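Local coordinates for 450aa long hypothetical fmu protein (Pyrococcus horikoshii, PDB 2YXL) that probably methylates carbon 5 of cytosine in RNA, using S-adenosyl-L-methionine, as a member of the RsmB/NOP methyltransferase family, at residues 109-114 against 133-138; 167-172 against 433-438; 187-192 against 222-227; 245-250 against 441-446; 411-416 against 426-431. One frame throughout, in Å; residues are numbered along the deposited sequence.

Interaction 1: 109-114 against 133-138; sequences NLRWKA and LLDKIF
Helices 104-121 and 124-138 run nearly antiparallel past Arg111 and Leu134, their local axes 10.9 Å apart at 153°, with the CA atoms of these two residues nearest at 6.9 Å. Leu134 fills the groove between Leu110 and Arg111: its CD1 lies against Arg111 CA (3.6 Å) and reaches Leu110 CB at 4.1 Å. The CD1 branch of Leu110 continues the apolar seam, meeting Phe138 CZ at 3.7 Å in the plane of the ring, at its edge. The two helices form a hairpin in the all-helical N-terminal part of the chain, consistent with the NusB-like RNA-binding domain of Fmu/RsmB relatives. On the outer side, Arg111 starts with CG anti to the backbone N (chi1 -178°) and bends at chi3, which lays one face of the guanidinium over Leu134 CB. Its NH2 forms a salt bridge to Asp135 OD2 (2.9 Å), a weak hydrogen bond because the N-H points well off the oxygen. NH1 instead bonds to the backbone O of Trp131, whose ring also makes a cation-pi contact with Arg111. An alanine in place of Arg111 is likely to leave Asp135 without its cationic mate and to uncover the flank of Leu134.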
# COMPACT_ATOMS: atom_id res chain seq x y z
N ASN A 109 -17.06 -26.78 -7.37
CA ASN A 109 -17.60 -25.48 -6.99
C ASN A 109 -17.18 -24.37 -7.96
O ASN A 109 -17.94 -23.44 -8.22
CB ASN A 109 -17.21 -25.13 -5.55
CG ASN A 109 -17.95 -25.97 -4.50
OD1 ASN A 109 -17.58 -25.99 -3.33
ND2 ASN A 109 -19.00 -26.67 -4.92
N LEU A 110 -15.96 -24.48 -8.49
CA LEU A 110 -15.50 -23.59 -9.56
C LEU A 110 -16.35 -23.74 -10.81
O LEU A 110 -16.68 -22.76 -11.47
CB LEU A 110 -14.03 -23.85 -9.90
CG LEU A 110 -12.96 -23.18 -9.06
CD1 LEU A 110 -11.60 -23.78 -9.38
CD2 LEU A 110 -12.95 -21.67 -9.28
N ARG A 111 -16.70 -24.99 -11.13
CA ARG A 111 -17.48 -25.27 -12.34
C ARG A 111 -18.93 -24.80 -12.23
O ARG A 111 -19.45 -24.20 -13.18
CB ARG A 111 -17.42 -26.76 -12.69
CG ARG A 111 -18.18 -27.12 -13.96
CD ARG A 111 -17.84 -28.51 -14.50
NE ARG A 111 -16.56 -28.54 -15.23
CZ ARG A 111 -16.35 -27.99 -16.42
NH1 ARG A 111 -17.31 -27.32 -17.06
NH2 ARG A 111 -15.15 -28.09 -16.99
N TRP A 112 -19.56 -25.04 -11.09
CA TRP A 112 -20.99 -24.77 -10.95
C TRP A 112 -21.33 -23.48 -10.20
O TRP A 112 -22.18 -22.72 -10.65
CB TRP A 112 -21.71 -25.97 -10.33
CG TRP A 112 -21.57 -27.20 -11.17
CD1 TRP A 112 -20.75 -28.27 -10.93
CD2 TRP A 112 -22.25 -27.48 -12.40
NE1 TRP A 112 -20.88 -29.20 -11.94
CE2 TRP A 112 -21.79 -28.74 -12.85
CE3 TRP A 112 -23.20 -26.79 -13.16
CZ2 TRP A 112 -22.26 -29.33 -14.03
CZ3 TRP A 112 -23.66 -27.37 -14.34
CH2 TRP A 112 -23.19 -28.63 -14.76
N LYS A 113 -20.65 -23.23 -9.09
CA LYS A 113 -21.00 -22.07 -8.25
C LYS A 113 -20.38 -20.77 -8.74
O LYS A 113 -20.99 -19.71 -8.61
CB LYS A 113 -20.66 -22.33 -6.77
CG LYS A 113 -20.95 -23.74 -6.26
CD LYS A 113 -22.42 -24.16 -6.41
CE LYS A 113 -23.25 -23.82 -5.18
NZ LYS A 113 -24.64 -24.35 -5.31
N ALA A 114 -19.17 -20.84 -9.30
CA ALA A 114 -18.49 -19.67 -9.86
C ALA A 114 -19.15 -19.21 -11.16
O ALA A 114 -19.36 -18.02 -11.36
CB ALA A 114 -17.01 -19.96 -10.10
N LEU A 133 -14.51 -22.85 -20.58
CA LEU A 133 -13.06 -22.72 -20.49
C LEU A 133 -12.40 -23.55 -19.38
O LEU A 133 -11.19 -23.81 -19.43
CB LEU A 133 -12.66 -21.25 -20.31
CG LEU A 133 -12.84 -20.31 -21.49
CD1 LEU A 133 -12.68 -18.89 -21.01
CD2 LEU A 133 -11.87 -20.62 -22.63
N LEU A 134 -13.19 -23.96 -18.39
CA LEU A 134 -12.66 -24.61 -17.20
C LEU A 134 -11.69 -25.78 -17.46
O LEU A 134 -10.61 -25.83 -16.87
CB LEU A 134 -13.77 -25.03 -16.24
CG LEU A 134 -14.03 -24.15 -15.02
CD1 LEU A 134 -14.25 -25.06 -13.82
CD2 LEU A 134 -12.86 -23.21 -14.72
N ASP A 135 -12.09 -26.70 -18.33
CA ASP A 135 -11.27 -27.87 -18.66
C ASP A 135 -9.92 -27.50 -19.28
O ASP A 135 -8.89 -28.10 -18.94
CB ASP A 135 -12.03 -28.84 -19.57
CG ASP A 135 -12.94 -29.79 -18.79
OD1 ASP A 135 -13.74 -30.50 -19.43
OD2 ASP A 135 -12.86 -29.83 -17.54
N LYS A 136 -9.91 -26.51 -20.18
CA LYS A 136 -8.68 -26.00 -20.79
C LYS A 136 -7.70 -25.50 -19.72
O LYS A 136 -6.50 -25.75 -19.81
CB LYS A 136 -8.99 -24.89 -21.79
CG LYS A 136 -9.56 -25.35 -23.13
CD LYS A 136 -8.47 -25.53 -24.19
CE LYS A 136 -8.03 -26.99 -24.35
NZ LYS A 136 -9.04 -27.81 -25.09
N ILE A 137 -8.24 -24.80 -18.73
CA ILE A 137 -7.46 -24.27 -17.61
C ILE A 137 -6.84 -25.39 -16.77
O ILE A 137 -5.66 -25.33 -16.42
CB ILE A 137 -8.31 -23.30 -16.74
CG1 ILE A 137 -8.62 -22.02 -17.52
CG2 ILE A 137 -7.62 -22.98 -15.41
CD1 ILE A 137 -9.74 -21.17 -16.94
N PHE A 138 -7.64 -26.41 -16.46
CA PHE A 138 -7.16 -27.53 -15.65
C PHE A 138 -6.21 -28.47 -16.39
O PHE A 138 -5.50 -29.26 -15.77
CB PHE A 138 -8.32 -28.29 -15.00
CG PHE A 138 -8.88 -27.60 -13.79
CD1 PHE A 138 -10.02 -26.81 -13.89
CD2 PHE A 138 -8.25 -27.72 -12.55
CE1 PHE A 138 -10.54 -26.16 -12.77
CE2 PHE A 138 -8.76 -27.08 -11.43
CZ PHE A 138 -9.91 -26.29 -11.54

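Interaction 2: 167-172 against 433-438; sequences GILGDE and PHRHST
Glu172, in the turn that follows helix 159-169, ties the ferredoxin-like family region to the short helix 433-436 of the methyltransferase region, where His434 and Arg435 receive it. One carboxylate oxygen does all the work: Glu172 OE1 accepts three hydrogen bonds. His434 NE2 gives Glu172 OE1 a nearly straight one (2.8 Å, 167° at the hydrogen), in the plane of its ring and on the anti side of the carboxylate. Arg435 grips the same oxygen side-on from the syn side, with Arg435 NH2 at 2.9 Å and Arg435 NE at 3.1 Å from Glu172 OE1, the oxygen lying in the guanidinium plane. All three donors come in tilted from the carboxylate plane, the histidine by 29°. The carboxylate itself stands steeply to both flat groups. His434 can reach it because CG sits between its backbone N and carbonyl carbon (chi1 64°), which turns the ring toward the turn, while the extended chain of Arg435 crosses Glu172 at about a right angle. This contact between the two family regions lies at the surface, away from the cofactor pocket. A glutamine in place of Glu172 would probably forfeit the salt bridge, leaving Arg435 with less charge compensation on this side. Apolar packing flanks the polar knot: Leu169 CD1 rests 3.8 Å from His434 CE1, and Leu169 CD2 is 4.1 Å from Arg435 NH2. Outside the pair, Arg435 NH1 makes a second salt bridge with Asp421, and Leu169 and His434 also touch helix 173-181 through Phe176 and Ser179 respectively.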
# COMPACT_ATOMS: atom_id res chain seq x y z
N GLY A 167 19.42 -1.96 -11.42
CA GLY A 167 20.16 -0.70 -11.54
C GLY A 167 20.28 0.08 -10.24
O GLY A 167 21.09 1.00 -10.12
N ILE A 168 19.47 -0.30 -9.25
CA ILE A 168 19.45 0.37 -7.95
C ILE A 168 20.13 -0.47 -6.86
O ILE A 168 20.88 0.06 -6.05
CB ILE A 168 17.99 0.74 -7.52
CG1 ILE A 168 17.34 1.64 -8.58
CG2 ILE A 168 17.98 1.42 -6.15
CD1 ILE A 168 15.84 1.81 -8.42
N LEU A 169 19.87 -1.78 -6.85
CA LEU A 169 20.32 -2.65 -5.76
C LEU A 169 21.44 -3.63 -6.12
O LEU A 169 22.18 -4.06 -5.24
CB LEU A 169 19.13 -3.40 -5.14
CG LEU A 169 18.14 -2.56 -4.32
CD1 LEU A 169 16.97 -3.42 -3.89
CD2 LEU A 169 18.81 -1.93 -3.10
N GLY A 170 21.55 -3.97 -7.40
CA GLY A 170 22.58 -4.89 -7.88
C GLY A 170 22.49 -6.27 -7.28
O GLY A 170 21.55 -7.02 -7.55
N ASP A 171 23.48 -6.61 -6.44
CA ASP A 171 23.56 -7.90 -5.76
C ASP A 171 22.36 -8.19 -4.87
O ASP A 171 22.00 -9.35 -4.65
CB ASP A 171 24.84 -7.99 -4.92
CG ASP A 171 26.11 -8.02 -5.77
OD1 ASP A 171 27.21 -8.08 -5.18
OD2 ASP A 171 26.01 -7.99 -7.01
N GLU A 172 21.74 -7.13 -4.36
CA GLU A 172 20.62 -7.25 -3.42
C GLU A 172 19.25 -7.43 -4.08
O GLU A 172 18.24 -7.57 -3.39
CB GLU A 172 20.60 -6.04 -2.47
CG GLU A 172 21.77 -6.00 -1.49
CD GLU A 172 21.74 -4.79 -0.57
OE1 GLU A 172 20.67 -4.17 -0.39
OE2 GLU A 172 22.81 -4.46 -0.00
N PRO A 433 12.60 -3.18 2.30
CA PRO A 433 11.89 -4.37 2.80
C PRO A 433 12.83 -5.50 3.23
O PRO A 433 12.63 -6.10 4.28
CB PRO A 433 11.05 -4.81 1.59
CG PRO A 433 10.89 -3.57 0.77
CD PRO A 433 12.17 -2.82 0.94
N HIS A 434 13.86 -5.77 2.43
CA HIS A 434 14.79 -6.88 2.69
C HIS A 434 15.81 -6.58 3.78
O HIS A 434 16.43 -7.50 4.32
CB HIS A 434 15.48 -7.32 1.39
CG HIS A 434 16.36 -6.27 0.78
ND1 HIS A 434 15.87 -5.09 0.27
CD2 HIS A 434 17.70 -6.24 0.58
CE1 HIS A 434 16.87 -4.36 -0.20
NE2 HIS A 434 17.99 -5.04 -0.03
N ARG A 435 15.99 -5.30 4.10
CA ARG A 435 16.90 -4.89 5.18
C ARG A 435 16.17 -4.60 6.49
O ARG A 435 16.70 -4.85 7.57
CB ARG A 435 17.72 -3.66 4.79
CG ARG A 435 18.65 -3.85 3.60
CD ARG A 435 19.51 -2.61 3.41
NE ARG A 435 19.98 -2.45 2.04
CZ ARG A 435 20.57 -1.36 1.56
NH1 ARG A 435 20.77 -0.30 2.34
NH2 ARG A 435 20.95 -1.32 0.29
N HIS A 436 14.95 -4.07 6.40
CA HIS A 436 14.29 -3.49 7.58
C HIS A 436 12.91 -4.04 7.91
O HIS A 436 12.34 -3.68 8.94
CB HIS A 436 14.22 -1.96 7.45
CG HIS A 436 15.55 -1.32 7.18
ND1 HIS A 436 15.83 -0.68 5.98
CD2 HIS A 436 16.66 -1.20 7.94
CE1 HIS A 436 17.06 -0.20 6.03
NE2 HIS A 436 17.58 -0.50 7.20
N SER A 437 12.37 -4.90 7.05
CA SER A 437 11.02 -5.46 7.24
C SER A 437 9.92 -4.40 7.37
O SER A 437 8.98 -4.53 8.15
CB SER A 437 10.98 -6.42 8.44
OG SER A 437 11.79 -7.56 8.18
N THR A 438 10.08 -3.33 6.59
CA THR A 438 9.04 -2.32 6.41
C THR A 438 9.01 -2.02 4.91
O THR A 438 9.81 -2.58 4.16
CB THR A 438 9.30 -1.06 7.28
OG1 THR A 438 8.15 -0.21 7.26
CG2 THR A 438 10.54 -0.28 6.80

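Interaction 3: 187-192 against 222-227; sequences ISIRVN and LKIKGP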
# COMPACT_ATOMS: atom_id res chain seq x y z
N ILE A 187 0.28 -7.26 9.95
CA ILE A 187 -0.30 -5.94 9.75
C ILE A 187 0.36 -4.97 10.72
O ILE A 187 0.50 -5.27 11.91
CB ILE A 187 -1.83 -5.94 9.96
CG1 ILE A 187 -2.52 -6.93 9.01
CG2 ILE A 187 -2.41 -4.53 9.78
CD1 ILE A 187 -3.82 -7.52 9.55
N SER A 188 0.77 -3.82 10.21
CA SER A 188 1.44 -2.80 11.00
C SER A 188 0.46 -1.71 11.42
O SER A 188 -0.26 -1.15 10.59
CB SER A 188 2.61 -2.22 10.22
OG SER A 188 3.35 -1.32 11.01
N ILE A 189 0.43 -1.41 12.72
CA ILE A 189 -0.46 -0.38 13.28
C ILE A 189 0.29 0.58 14.20
O ILE A 189 1.31 0.22 14.79
CB ILE A 189 -1.68 -0.99 14.05
CG1 ILE A 189 -1.21 -1.88 15.21
CG2 ILE A 189 -2.61 -1.75 13.10
CD1 ILE A 189 -2.29 -2.18 16.24
N ARG A 190 -0.22 1.81 14.32
CA ARG A 190 0.33 2.78 15.27
C ARG A 190 -0.66 3.02 16.40
O ARG A 190 -1.87 3.11 16.17
CB ARG A 190 0.66 4.11 14.58
CG ARG A 190 1.67 4.95 15.35
CD ARG A 190 1.85 6.35 14.77
NE ARG A 190 0.73 7.24 15.09
CZ ARG A 190 -0.16 7.68 14.22
NH1 ARG A 190 -0.09 7.36 12.93
NH2 ARG A 190 -1.14 8.48 14.63
N VAL A 191 -0.14 3.11 17.62
CA VAL A 191 -0.94 3.39 18.80
C VAL A 191 -1.05 4.91 19.00
O VAL A 191 -0.05 5.62 19.04
CB VAL A 191 -0.35 2.71 20.07
CG1 VAL A 191 -1.03 3.22 21.34
CG2 VAL A 191 -0.48 1.20 19.97
N ASN A 192 -2.29 5.39 19.10
CA ASN A 192 -2.58 6.80 19.32
C ASN A 192 -2.31 7.19 20.77
O ASN A 192 -3.16 6.99 21.65
CB ASN A 192 -4.03 7.10 18.91
CG ASN A 192 -4.40 8.58 19.05
OD1 ASN A 192 -5.58 8.93 19.08
ND2 ASN A 192 -3.40 9.45 19.12
N LEU A 222 3.13 -1.42 16.24
CA LEU A 222 2.95 -2.83 16.55
C LEU A 222 2.69 -3.62 15.28
O LEU A 222 1.92 -3.19 14.42
CB LEU A 222 1.78 -3.03 17.52
CG LEU A 222 1.71 -2.22 18.82
CD1 LEU A 222 0.36 -2.41 19.47
CD2 LEU A 222 2.84 -2.60 19.78
N LYS A 223 3.33 -4.77 15.17
CA LYS A 223 3.00 -5.72 14.12
C LYS A 223 2.07 -6.78 14.71
O LYS A 223 2.39 -7.40 15.72
CB LYS A 223 4.26 -6.32 13.50
CG LYS A 223 5.09 -5.29 12.73
CD LYS A 223 6.41 -5.87 12.22
CE LYS A 223 7.14 -4.88 11.29
NZ LYS A 223 7.73 -3.69 12.01
N ILE A 224 0.90 -6.93 14.10
CA ILE A 224 -0.07 -7.93 14.53
C ILE A 224 -0.31 -8.96 13.44
O ILE A 224 -0.36 -8.62 12.25
CB ILE A 224 -1.41 -7.29 15.02
CG1 ILE A 224 -2.14 -6.56 13.88
CG2 ILE A 224 -1.16 -6.34 16.20
CD1 ILE A 224 -3.60 -6.22 14.18
N LYS A 225 -0.44 -10.22 13.83
CA LYS A 225 -0.63 -11.31 12.89
C LYS A 225 -2.11 -11.43 12.53
O LYS A 225 -2.94 -11.72 13.39
CB LYS A 225 -0.10 -12.63 13.47
CG LYS A 225 0.17 -13.72 12.43
CD LYS A 225 0.86 -14.92 13.06
CE LYS A 225 1.61 -15.76 12.04
NZ LYS A 225 0.71 -16.60 11.20
N GLY A 226 -2.42 -11.19 11.26
CA GLY A 226 -3.79 -11.29 10.75
C GLY A 226 -4.36 -12.69 10.84
O GLY A 226 -3.64 -13.64 11.18
N PRO A 227 -5.67 -12.85 10.55
CA PRO A 227 -6.58 -11.78 10.15
C PRO A 227 -7.13 -11.00 11.35
O PRO A 227 -7.32 -11.56 12.42
CB PRO A 227 -7.70 -12.52 9.43
CG PRO A 227 -7.73 -13.87 10.07
CD PRO A 227 -6.34 -14.16 10.58
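Ile187 and Ile189 of strand 186-191 pair with Ile224 and Leu222 of the antiparallel strand 221-225 in two hydrogen-bonded pairs, with Ser188 and Lys223 forming the non-hydrogen-bonded pair between them. The backbone ladder is regular: Ile187 N to Ile224 O is 2.7 Å, and Ile189 N to Leu222 O is 2.9 Å, each matched by a bond in the reverse direction. On the face carrying the isoleucines the side chains interlock. Leu222 is the main bump. Its CB nestles against Ile189 CG1 (3.9 Å), and its CD1 reaches across to Val191 CG2 at 3.7 Å, dropping into the hollow between Ile189 and Val191. In Ile189 CG1 stands between the backbone N and the carbonyl carbon (chi1 59°), and this leans the branch toward the neighbouring strand and over Leu222. Ile224 takes the same torsion and brings its CG1 to 4.0 Å from Ile187 CB, so the two isoleucines lean against each other. The outer end of Ile187 then extends past the strand end, where CD1 meets the bare CA of Gly226 at 4.0 Å; without a side chain, the glycine leaves the methyl room. Helix 198-207 closes over this layer, with Val201 touching Val191 and Leu222, and Leu205 touching Ile224. On the other face Ser188 sends its hydroxyl to Gln244 O. Strands 186-191 and 221-225 are the central pair of a four-stranded antiparallel sheet whose chain order, strand-helix-strand-strand-helix-strand, is that of the ferredoxin-like fold.

Interaction 4: 245-250 against 441-446; sequences EEASAV and FFYALL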
# COMPACT_ATOMS: atom_id res chain seq x y z
N GLU A 245 2.54 1.85 8.34
CA GLU A 245 3.83 1.18 8.27
C GLU A 245 4.85 1.87 9.17
O GLU A 245 4.74 3.07 9.43
CB GLU A 245 4.35 1.15 6.83
CG GLU A 245 3.47 0.38 5.84
CD GLU A 245 3.37 -1.12 6.13
OE1 GLU A 245 4.22 -1.67 6.87
OE2 GLU A 245 2.44 -1.75 5.61
N GLU A 246 5.82 1.09 9.64
CA GLU A 246 6.89 1.62 10.49
C GLU A 246 7.61 2.80 9.83
O GLU A 246 7.83 3.83 10.47
CB GLU A 246 7.89 0.51 10.85
CG GLU A 246 8.92 0.91 11.90
CD GLU A 246 10.04 -0.10 12.04
OE1 GLU A 246 10.02 -0.88 13.02
OE2 GLU A 246 10.93 -0.14 11.16
N ALA A 247 7.95 2.65 8.55
CA ALA A 247 8.63 3.69 7.78
C ALA A 247 7.86 5.02 7.76
O ALA A 247 8.45 6.09 7.86
CB ALA A 247 8.92 3.21 6.37
N SER A 248 6.54 4.93 7.63
CA SER A 248 5.67 6.10 7.64
C SER A 248 5.63 6.80 9.00
O SER A 248 5.54 8.03 9.06
CB SER A 248 4.26 5.73 7.20
OG SER A 248 4.25 5.31 5.84
N ALA A 249 5.70 6.02 10.07
CA ALA A 249 5.71 6.57 11.43
C ALA A 249 7.00 7.33 11.74
O ALA A 249 6.97 8.34 12.44
CB ALA A 249 5.51 5.47 12.45
N VAL A 250 8.12 6.84 11.20
CA VAL A 250 9.43 7.47 11.36
C VAL A 250 9.45 8.88 10.74
O VAL A 250 10.03 9.81 11.31
CB VAL A 250 10.56 6.59 10.75
CG1 VAL A 250 11.88 7.35 10.65
CG2 VAL A 250 10.74 5.31 11.56
N PHE A 441 11.10 3.09 1.39
CA PHE A 441 10.78 4.47 1.76
C PHE A 441 11.98 5.39 1.56
O PHE A 441 13.13 4.94 1.54
CB PHE A 441 10.34 4.50 3.22
CG PHE A 441 9.22 5.46 3.50
CD1 PHE A 441 9.47 6.71 4.06
CD2 PHE A 441 7.90 5.11 3.22
CE1 PHE A 441 8.44 7.60 4.34
CE2 PHE A 441 6.85 5.99 3.49
CZ PHE A 441 7.13 7.24 4.05
N PHE A 442 11.69 6.69 1.42
CA PHE A 442 12.73 7.69 1.22
C PHE A 442 12.47 8.91 2.08
O PHE A 442 11.33 9.34 2.23
CB PHE A 442 12.82 8.08 -0.25
CG PHE A 442 13.88 9.11 -0.55
CD1 PHE A 442 15.22 8.75 -0.59
CD2 PHE A 442 13.53 10.44 -0.79
CE1 PHE A 442 16.20 9.69 -0.87
CE2 PHE A 442 14.50 11.39 -1.07
CZ PHE A 442 15.84 11.02 -1.11
N TYR A 443 13.55 9.46 2.65
CA TYR A 443 13.48 10.62 3.54
C TYR A 443 14.49 11.68 3.10
O TYR A 443 15.66 11.38 2.84
CB TYR A 443 13.81 10.22 4.98
CG TYR A 443 13.03 9.04 5.53
CD1 TYR A 443 13.39 7.74 5.20
CD2 TYR A 443 11.96 9.23 6.40
CE1 TYR A 443 12.69 6.65 5.70
CE2 TYR A 443 11.25 8.15 6.91
CZ TYR A 443 11.63 6.87 6.55
OH TYR A 443 10.94 5.78 7.04
N ALA A 444 14.03 12.93 3.04
CA ALA A 444 14.92 14.07 2.80
C ALA A 444 14.51 15.24 3.67
O ALA A 444 13.44 15.83 3.46
CB ALA A 444 14.90 14.46 1.34
N LEU A 445 15.34 15.56 4.65
CA LEU A 445 15.07 16.67 5.56
C LEU A 445 15.83 17.92 5.12
O LEU A 445 17.04 17.88 4.88
CB LEU A 445 15.41 16.29 7.01
CG LEU A 445 14.94 17.24 8.13
CD1 LEU A 445 13.41 17.33 8.20
CD2 LEU A 445 15.51 16.81 9.48
N LEU A 446 15.09 19.02 5.03
CA LEU A 446 15.60 20.26 4.46
C LEU A 446 15.26 21.42 5.39
O LEU A 446 14.20 21.43 5.99
CB LEU A 446 14.97 20.50 3.08
CG LEU A 446 15.01 19.32 2.10
CD1 LEU A 446 13.76 19.26 1.22
CD2 LEU A 446 16.28 19.36 1.26
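Tyr443 and Phe441, on the same side of strand 441-447, receive the first turn of helix 246-255 at Ala247, the local axes of helix and strand running 9° from parallel and 9.2 Å apart. The polar link is one hydrogen bond: Tyr443 OH donates to Ala247 O at 2.6 Å. The hydroxyl comes from the flank of the carbonyl, with a C=O...OH angle of 109°, and somewhat off its plane, while the acceptor lies near the plane of the tyrosine ring, at its edge. Strand 441-447 is the reversed strand of the Rossmann-like class I methyltransferase sheet, antiparallel to strand 383-389, and the helix seats itself on aromatic side chains rising from it. Aromatic packing makes up most of the rest. The peptide between Ala247 and Ser248 lies over one face of the Phe441 ring, toward its rim, and Ala247 CB presses on Phe441 CG at 3.7 Å. Ser248 OG meets the outer rim of the same ring, at Phe441 CE2 (3.6 Å), and also makes a weak hydrogen bond to Lys273, a predicted cofactor-binding residue. A second apolar touch comes one turn on: Val250, its CG1 anti to the backbone N (chi1 169°), turns that methyl to 3.9 Å from Tyr443 CE2. Phe441 comes within about 4 Å of the side chain of Cys390, the predicted nucleophile, measured between nearest atoms.

Interaction 5: 411-416 against 426-431; sequences FKLVPL and EGTMRA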
# COMPACT_ATOMS: atom_id res chain seq x y z
N PHE A 411 17.74 26.31 0.66
CA PHE A 411 17.64 25.18 1.57
C PHE A 411 18.96 24.43 1.63
O PHE A 411 19.80 24.56 0.73
CB PHE A 411 16.53 24.22 1.12
CG PHE A 411 15.14 24.71 1.44
CD1 PHE A 411 14.50 25.64 0.62
CD2 PHE A 411 14.47 24.22 2.55
CE1 PHE A 411 13.22 26.08 0.91
CE2 PHE A 411 13.18 24.66 2.85
CZ PHE A 411 12.56 25.59 2.03
N LYS A 412 19.15 23.67 2.71
CA LYS A 412 20.26 22.72 2.79
C LYS A 412 19.82 21.42 3.46
O LYS A 412 18.89 21.41 4.27
CB LYS A 412 21.50 23.34 3.47
CG LYS A 412 21.28 23.92 4.86
CD LYS A 412 21.76 22.95 5.93
CE LYS A 412 22.04 23.68 7.24
NZ LYS A 412 22.49 22.72 8.29
N LEU A 413 20.49 20.33 3.11
CA LEU A 413 20.13 19.00 3.57
C LEU A 413 20.61 18.76 5.00
O LEU A 413 21.81 18.87 5.30
CB LEU A 413 20.71 17.95 2.61
CG LEU A 413 20.12 16.54 2.56
CD1 LEU A 413 18.64 16.55 2.21
CD2 LEU A 413 20.90 15.72 1.54
N VAL A 414 19.66 18.45 5.89
CA VAL A 414 19.97 18.11 7.28
C VAL A 414 20.23 16.60 7.33
O VAL A 414 19.33 15.81 7.06
CB VAL A 414 18.82 18.49 8.25
CG1 VAL A 414 19.23 18.23 9.70
CG2 VAL A 414 18.40 19.94 8.07
N PRO A 415 21.47 16.20 7.69
CA PRO A 415 21.89 14.80 7.65
C PRO A 415 21.00 13.89 8.49
O PRO A 415 20.63 14.25 9.61
CB PRO A 415 23.32 14.84 8.22
CG PRO A 415 23.78 16.23 7.99
CD PRO A 415 22.56 17.08 8.16
N LEU A 416 20.66 12.73 7.94
CA LEU A 416 19.82 11.74 8.60
C LEU A 416 20.55 10.41 8.75
O LEU A 416 21.19 9.95 7.80
CB LEU A 416 18.52 11.54 7.81
CG LEU A 416 17.21 12.23 8.22
CD1 LEU A 416 17.42 13.62 8.80
CD2 LEU A 416 16.26 12.28 7.04
N GLU A 426 24.10 11.71 0.08
CA GLU A 426 24.46 11.72 1.50
C GLU A 426 23.66 12.73 2.30
O GLU A 426 23.58 13.91 1.95
CB GLU A 426 25.97 11.94 1.69
CG GLU A 426 26.80 10.67 1.52
CD GLU A 426 28.08 10.67 2.35
OE1 GLU A 426 28.80 9.65 2.32
OE2 GLU A 426 28.37 11.68 3.04
N GLY A 427 23.07 12.26 3.40
CA GLY A 427 22.19 13.07 4.23
C GLY A 427 20.74 12.62 4.13
O GLY A 427 19.91 12.95 4.97
N THR A 428 20.45 11.85 3.07
CA THR A 428 19.13 11.28 2.86
C THR A 428 19.08 9.85 3.39
O THR A 428 20.11 9.19 3.51
CB THR A 428 18.69 11.30 1.37
OG1 THR A 428 19.55 10.44 0.59
CG2 THR A 428 18.73 12.72 0.80
N MET A 429 17.87 9.38 3.68
CA MET A 429 17.69 8.08 4.30
C MET A 429 16.72 7.21 3.50
O MET A 429 15.74 7.71 2.97
CB MET A 429 17.19 8.26 5.74
CG MET A 429 17.15 6.99 6.57
SD MET A 429 16.94 7.33 8.33
CE MET A 429 15.30 8.05 8.38
N ARG A 430 17.03 5.92 3.43
CA ARG A 430 16.16 4.95 2.76
C ARG A 430 15.85 3.75 3.65
O ARG A 430 16.73 3.25 4.36
CB ARG A 430 16.78 4.48 1.45
CG ARG A 430 16.60 5.43 0.28
CD ARG A 430 17.20 4.84 -0.98
NE ARG A 430 16.83 5.59 -2.18
CZ ARG A 430 15.99 5.16 -3.12
NH1 ARG A 430 15.42 3.96 -3.02
NH2 ARG A 430 15.72 5.92 -4.17
N ALA A 431 14.60 3.30 3.60
CA ALA A 431 14.19 2.04 4.20
C ALA A 431 13.99 1.02 3.08
O ALA A 431 13.56 1.37 1.97
CB ALA A 431 12.91 2.21 4.99
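Leu413 holds its CG anti to the backbone N (chi1 -160°), carrying both methyls over to Thr428. Leu413 CD2 meets Thr428 CG2 at 3.8 Å, with CD1 a little farther from that methyl at 4.1 Å; CD2 also lies near the backbone of Glu426 and Gly427. Farther along, the strand backbone points Met429 CB toward Leu416, and the two residues touch at their bases, Leu416 CB to Met429 CB at 4.1 Å. Between these two spots the backbones come closest, Pro415 CA and Gly427 CA being 3.8 Å apart, and Leu416 N gives Gly427 O a weak, bent hydrogen bond of 3.1 Å. The positive phi of Gly427, 110°, suits glycine, and the absence of a side chain leaves room for Leu413 CD2. Both segments pair with the same edge of strand 441-447 in the Rossmann-like sheet, Val414 with Leu445 and Met429 with Tyr443, so the contact joins the two stretches where they follow one another along that edge. Thr428 turns its hydroxyl away from Leu413 to bond with Leu425 O, while the side chain of Met429 packs against Pro419, Tyr420 and Tyr443.

In the fold
Interactions 4 and 5 share strand 441-447 and lie closest, centres 11 Å apart: Tyr443 N bonds to Met429 O at 2.8 Å, and Leu445 O accepts from Val414 N at 2.9 Å. Interaction 2 abuts interaction 4 through Thr438, whose OG1 is 3.1 Å from Ala247 N. Interaction 3 touches interaction 4 by packing, with Ser188 beside Glu245 and Glu246. Sinefungin occupies the cofactor pocket: the Ser248 side chain of interaction 4 is about 6 Å from it at nearest atoms, the Ser188 side chain of interaction 3 about 12 Å. Interaction 1 stands apart in the N-terminal helices, its centre 46 Å from that of interaction 4.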